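Local coordinates for thiaminase-I (Naegleria gruberi, PDB 4HCW), which belongs to the thiaminase I-like family of alpha/beta proteins, which share the two-lobed architecture of periplasmic binding proteins, at residues A[141-153]-A[222-234]. Residues are numbered along the deposited sequence; the frame is centred on the assembly and turned at random.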
loop_
_atom_site.group_PDB
_atom_site.type_symbol
_atom_site.label_atom_id
_atom_site.label_comp_id
_atom_site.label_asym_id
_atom_site.label_seq_id
_atom_site.Cartn_x
_atom_site.Cartn_y
_atom_site.Cartn_z
ATOM N N GLN A 141 15.802 -8.905 -17.074
ATOM C CA GLN A 141 16.573 -9.597 -18.097
ATOM C C GLN A 141 17.043 -8.629 -19.174
ATOM O O GLN A 141 18.148 -8.755 -19.698
ATOM C CB GLN A 141 15.734 -10.707 -18.730
ATOM C CG GLN A 141 15.308 -11.788 -17.753
ATOM C CD GLN A 141 14.216 -12.679 -18.310
ATOM O OE1 GLN A 141 13.709 -12.449 -19.409
ATOM N NE2 GLN A 141 13.845 -13.703 -17.551
ATOM N N LYS A 142 16.195 -7.658 -19.494
ATOM C CA LYS A 142 16.490 -6.709 -20.560
ATOM C C LYS A 142 17.506 -5.651 -20.138
ATOM O O LYS A 142 18.401 -5.301 -20.908
ATOM C CB LYS A 142 15.204 -6.040 -21.045
ATOM C CG LYS A 142 14.211 -6.987 -21.694
ATOM C CD LYS A 142 12.921 -6.261 -22.037
ATOM C CE LYS A 142 11.930 -7.166 -22.748
ATOM N NZ LYS A 142 10.654 -6.449 -23.026
ATOM N N VAL A 143 17.370 -5.146 -18.916
ATOM C CA VAL A 143 18.232 -4.066 -18.440
ATOM C C VAL A 143 19.636 -4.546 -18.064
ATOM O O VAL A 143 20.597 -3.780 -18.130
ATOM C CB VAL A 143 17.604 -3.312 -17.247
ATOM C CG1 VAL A 143 16.279 -2.688 -17.656
ATOM C CG2 VAL A 143 17.419 -4.241 -16.056
ATOM N N GLY A 144 19.748 -5.810 -17.669
ATOM C CA GLY A 144 21.035 -6.380 -17.316
ATOM C C GLY A 144 21.394 -6.241 -15.849
ATOM O O GLY A 144 20.525 -6.056 -14.996
ATOM N N TYR A 145 22.688 -6.325 -15.560
ATOM C CA TYR A 145 23.189 -6.314 -14.189
ATOM C C TYR A 145 23.272 -4.902 -13.610
ATOM O O TYR A 145 23.930 -4.029 -14.175
ATOM C CB TYR A 145 24.563 -6.992 -14.138
ATOM C CG TYR A 145 25.215 -6.998 -12.774
ATOM C CD1 TYR A 145 24.847 -7.927 -11.810
ATOM C CD2 TYR A 145 26.212 -6.086 -12.457
ATOM C CE1 TYR A 145 25.445 -7.941 -10.563
ATOM C CE2 TYR A 145 26.818 -6.092 -11.214
ATOM C CZ TYR A 145 26.430 -7.021 -10.271
ATOM O OH TYR A 145 27.031 -7.030 -9.031
ATOM N N GLU A 146 22.600 -4.698 -12.479
ATOM C CA GLU A 146 22.596 -3.415 -11.771
ATOM C C GLU A 146 22.185 -2.233 -12.645
ATOM O O GLU A 146 23.027 -1.449 -13.080
ATOM C CB GLU A 146 23.959 -3.142 -11.123
ATOM C CG GLU A 146 24.254 -4.001 -9.906
ATOM C CD GLU A 146 25.568 -3.633 -9.242
ATOM O OE1 GLU A 146 26.318 -2.818 -9.819
ATOM O OE2 GLU A 146 25.848 -4.157 -8.143
ATOM N N GLN A 147 20.885 -2.107 -12.891
ATOM C CA GLN A 147 20.367 -1.011 -13.699
ATOM C C GLN A 147 19.170 -0.348 -13.024
ATOM O O GLN A 147 19.101 0.876 -12.922
ATOM C CB GLN A 147 19.979 -1.510 -15.092
ATOM C CG GLN A 147 20.420 -0.594 -16.222
ATOM C CD GLN A 147 21.929 -0.527 -16.357
ATOM O OE1 GLN A 147 22.629 -1.508 -16.111
ATOM N NE2 GLN A 147 22.439 0.638 -16.742
ATOM N N ILE A 148 18.231 -1.167 -12.562
ATOM C CA ILE A 148 17.025 -0.677 -11.904
ATOM C C ILE A 148 17.332 -0.225 -10.477
ATOM O O ILE A 148 18.255 -0.736 -9.845
ATOM C CB ILE A 148 15.936 -1.773 -11.869
ATOM C CG1 ILE A 148 15.826 -2.459 -13.231
ATOM C CG2 ILE A 148 14.588 -1.197 -11.459
ATOM C CD1 ILE A 148 14.771 -3.540 -13.285
ATOM N N VAL A 149 16.571 0.746 -9.981
ATOM C CA VAL A 149 16.661 1.146 -8.580
ATOM C C VAL A 149 15.456 0.626 -7.805
ATOM O O VAL A 149 14.311 0.962 -8.110
ATOM C CB VAL A 149 16.753 2.674 -8.415
ATOM C CG1 VAL A 149 16.598 3.058 -6.952
ATOM C CG2 VAL A 149 18.075 3.184 -8.958
ATOM N N TYR A 150 15.725 -0.199 -6.799
ATOM C CA TYR A 150 14.676 -0.824 -6.009
ATOM C C TYR A 150 15.187 -0.962 -4.579
ATOM O O TYR A 150 15.661 -2.027 -4.187
ATOM C CB TYR A 150 14.340 -2.195 -6.600
ATOM C CG TYR A 150 12.972 -2.741 -6.248
ATOM C CD1 TYR A 150 12.279 -2.288 -5.133
ATOM C CD2 TYR A 150 12.377 -3.719 -7.035
ATOM C CE1 TYR A 150 11.032 -2.794 -4.813
ATOM C CE2 TYR A 150 11.132 -4.231 -6.722
ATOM C CZ TYR A 150 10.463 -3.764 -5.611
ATOM O OH TYR A 150 9.223 -4.271 -5.299
ATOM N N PRO A 151 15.090 0.127 -3.798
ATOM C CA PRO A 151 15.681 0.261 -2.459
ATOM C C PRO A 151 15.292 -0.850 -1.487
ATOM O O PRO A 151 16.149 -1.325 -0.743
ATOM C CB PRO A 151 15.133 1.605 -1.970
ATOM C CG PRO A 151 14.837 2.364 -3.214
ATOM C CD PRO A 151 14.350 1.339 -4.192
ATOM N N ASP A 152 14.025 -1.250 -1.488
ATOM C CA ASP A 152 13.559 -2.285 -0.570
ATOM C C ASP A 152 14.183 -3.650 -0.862
ATOM O O ASP A 152 14.492 -4.407 0.058
ATOM C CB ASP A 152 12.032 -2.378 -0.582
ATOM C CG ASP A 152 11.372 -1.228 0.153
ATOM O OD1 ASP A 152 12.022 -0.634 1.039
ATOM O OD2 ASP A 152 10.200 -0.920 -0.151
ATOM N N VAL A 153 14.369 -3.959 -2.142
ATOM C CA VAL A 153 15.001 -5.212 -2.538
ATOM C C VAL A 153 16.503 -5.164 -2.276
ATOM O O VAL A 153 17.098 -6.139 -1.815
ATOM C CB VAL A 153 14.748 -5.527 -4.022
ATOM C CG1 VAL A 153 15.464 -6.804 -4.431
ATOM C CG2 VAL A 153 13.262 -5.646 -4.281
ATOM N N LYS A 222 20.972 14.715 -12.327
ATOM C CA LYS A 222 21.789 13.583 -12.755
ATOM C C LYS A 222 21.300 12.269 -12.148
ATOM O O LYS A 222 21.860 11.795 -11.160
ATOM C CB LYS A 222 23.258 13.811 -12.390
ATOM N N PRO A 223 20.251 11.679 -12.744
ATOM C CA PRO A 223 19.680 10.416 -12.262
ATOM C C PRO A 223 20.688 9.274 -12.330
ATOM O O PRO A 223 21.369 9.115 -13.342
ATOM C CB PRO A 223 18.531 10.154 -13.244
ATOM C CG PRO A 223 18.206 11.488 -13.823
ATOM C CD PRO A 223 19.515 12.206 -13.905
ATOM N N ILE A 224 20.776 8.490 -11.259
ATOM C CA ILE A 224 21.680 7.347 -11.221
ATOM C C ILE A 224 21.120 6.188 -12.039
ATOM O O ILE A 224 21.834 5.238 -12.360
ATOM C CB ILE A 224 21.938 6.876 -9.778
ATOM C CG1 ILE A 224 20.631 6.426 -9.122
ATOM C CG2 ILE A 224 22.600 7.981 -8.966
ATOM C CD1 ILE A 224 20.796 5.960 -7.692
ATOM N N SER A 225 19.836 6.279 -12.372
ATOM C CA SER A 225 19.173 5.266 -13.185
ATOM C C SER A 225 17.889 5.814 -13.791
ATOM O O SER A 225 17.303 6.764 -13.273
ATOM C CB SER A 225 18.858 4.027 -12.347
ATOM O OG SER A 225 18.059 3.111 -13.074
ATOM N N ASN A 226 17.457 5.210 -14.893
ATOM C CA ASN A 226 16.221 5.611 -15.551
ATOM C C ASN A 226 15.044 4.762 -15.083
ATOM O O ASN A 226 13.911 4.951 -15.526
ATOM C CB ASN A 226 16.366 5.518 -17.070
ATOM C CG ASN A 226 17.511 6.360 -17.598
ATOM O OD1 ASN A 226 17.868 7.382 -17.013
ATOM N ND2 ASN A 226 18.094 5.932 -18.713
ATOM N N TYR A 227 15.325 3.826 -14.183
ATOM C CA TYR A 227 14.301 2.931 -13.660
ATOM C C TYR A 227 14.241 2.995 -12.138
ATOM O O TYR A 227 15.273 2.991 -11.466
ATOM C CB TYR A 227 14.565 1.494 -14.110
ATOM C CG TYR A 227 14.602 1.313 -15.612
ATOM C CD1 TYR A 227 15.788 1.462 -16.320
ATOM C CD2 TYR A 227 13.452 0.987 -16.319
ATOM C CE1 TYR A 227 15.827 1.297 -17.692
ATOM C CE2 TYR A 227 13.481 0.819 -17.690
ATOM C CZ TYR A 227 14.671 0.974 -18.372
ATOM O OH TYR A 227 14.704 0.807 -19.737
ATOM N N TYR A 228 13.028 3.053 -11.601
ATOM C CA TYR A 228 12.826 3.094 -10.157
ATOM C C TYR A 228 11.557 2.348 -9.766
ATOM O O TYR A 228 10.504 2.531 -10.379
ATOM C CB TYR A 228 12.762 4.541 -9.664
ATOM C CG TYR A 228 12.427 4.684 -8.193
ATOM C CD1 TYR A 228 13.423 4.641 -7.227
ATOM C CD2 TYR A 228 11.115 4.872 -7.773
ATOM C CE1 TYR A 228 13.122 4.774 -5.883
ATOM C CE2 TYR A 228 10.806 5.004 -6.433
ATOM C CZ TYR A 228 11.812 4.955 -5.493
ATOM O OH TYR A 228 11.506 5.089 -4.159
ATOM N N VAL A 229 11.662 1.505 -8.746
ATOM C CA VAL A 229 10.504 0.786 -8.231
ATOM C C VAL A 229 10.294 1.097 -6.753
ATOM O O VAL A 229 11.228 1.024 -5.953
ATOM C CB VAL A 229 10.642 -0.736 -8.419
ATOM C CG1 VAL A 229 9.359 -1.436 -7.997
ATOM C CG2 VAL A 229 10.973 -1.065 -9.866
ATOM N N GLY A 230 9.064 1.452 -6.401
ATOM C CA GLY A 230 8.723 1.772 -5.028
ATOM C C GLY A 230 7.305 2.293 -4.921
ATOM O O GLY A 230 6.597 2.392 -5.924
ATOM N N TYR A 231 6.886 2.625 -3.704
ATOM C CA TYR A 231 5.553 3.170 -3.486
ATOM C C TYR A 231 5.459 4.568 -4.085
ATOM O O TYR A 231 6.465 5.265 -4.210
ATOM C CB TYR A 231 5.225 3.220 -1.993
ATOM C CG TYR A 231 5.488 1.927 -1.256
ATOM C CD1 TYR A 231 4.832 0.756 -1.610
ATOM C CD2 TYR A 231 6.386 1.881 -0.196
ATOM C CE1 TYR A 231 5.066 -0.426 -0.934
ATOM C CE2 TYR A 231 6.627 0.704 0.486
ATOM C CZ TYR A 231 5.964 -0.447 0.112
ATOM O OH TYR A 231 6.201 -1.622 0.788
ATOM N N SER A 232 4.249 4.972 -4.456
ATOM C CA SER A 232 4.040 6.298 -5.027
ATOM C C SER A 232 4.329 7.393 -4.003
ATOM O O SER A 232 4.726 8.499 -4.366
ATOM C CB SER A 232 2.619 6.433 -5.580
ATOM O OG SER A 232 1.653 6.052 -4.617
ATOM N N GLU A 233 4.141 7.076 -2.725
ATOM C CA GLU A 233 4.403 8.028 -1.650
ATOM C C GLU A 233 5.887 8.365 -1.545
ATOM O O GLU A 233 6.258 9.398 -0.988
ATOM C CB GLU A 233 3.902 7.490 -0.307
ATOM C CG GLU A 233 2.448 7.051 -0.305
ATOM C CD GLU A 233 2.289 5.571 -0.592
ATOM O OE1 GLU A 233 1.726 5.225 -1.653
ATOM O OE2 GLU A 233 2.722 4.753 0.247
ATOM N N SER A 234 6.732 7.489 -2.078
ATOM C CA SER A 234 8.175 7.693 -2.028
ATOM C C SER A 234 8.649 8.602 -3.157
ATOM O O SER A 234 9.829 8.940 -3.239
ATOM C CB SER A 234 8.909 6.351 -2.085
ATOM O OG SER A 234 8.561 5.626 -3.252
#
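Val229 meets the ring of Tyr150 face on, and its side chain, followed outward, is a worked example of how one branched residue serves two neighbours. CB already stands over the middle of the ring, with Tyr150 CD2 3.7 Å away. CG1, anti to the backbone N (chi1 -174°), lies over the same face but displaced toward the rim near CZ and CE2, a CH-pi contact with CG1 3.6 Å from the ring centroid. Val153 CG2 sits over the centre of the opposite face, so the ring of Tyr150 is sandwiched between two valine methyls. The other branch, CG2, stays near Tyr150 CD2 but also meets Ile148, whose CG2 lies 4.0 Å from it; that same Ile148 methyl also touches CB of Tyr227.

The backbones beneath run in the same direction and are joined by a single parallel beta bridge between Val149 and Tyr228. Val149 N donates to Tyr227 O (3.0 Å), coming from well above the carbonyl plane, whereas Val229 N meets Val149 O almost head-on at a C=O...N angle of 175°. The bridge attaches the link between helices 136-143 and 151-155 to strand 229-230, which pairs in turn with strand 110-125 of the mixed sheet.

Val149 straddles this join: CG1 approaches the edge of the Tyr228 ring, 3.6 Å from CD1, while CG2 packs against Ser225 CB. Ser225 OG donates to Gln147 O and accepts from Tyr227 N, the latter bond closing an ST turn. Farther along, Val143 CG1 lies over one face of the Tyr227 ring, offset toward its rim, and the Tyr227 hydroxyl bonds to the backbone O of Gln131.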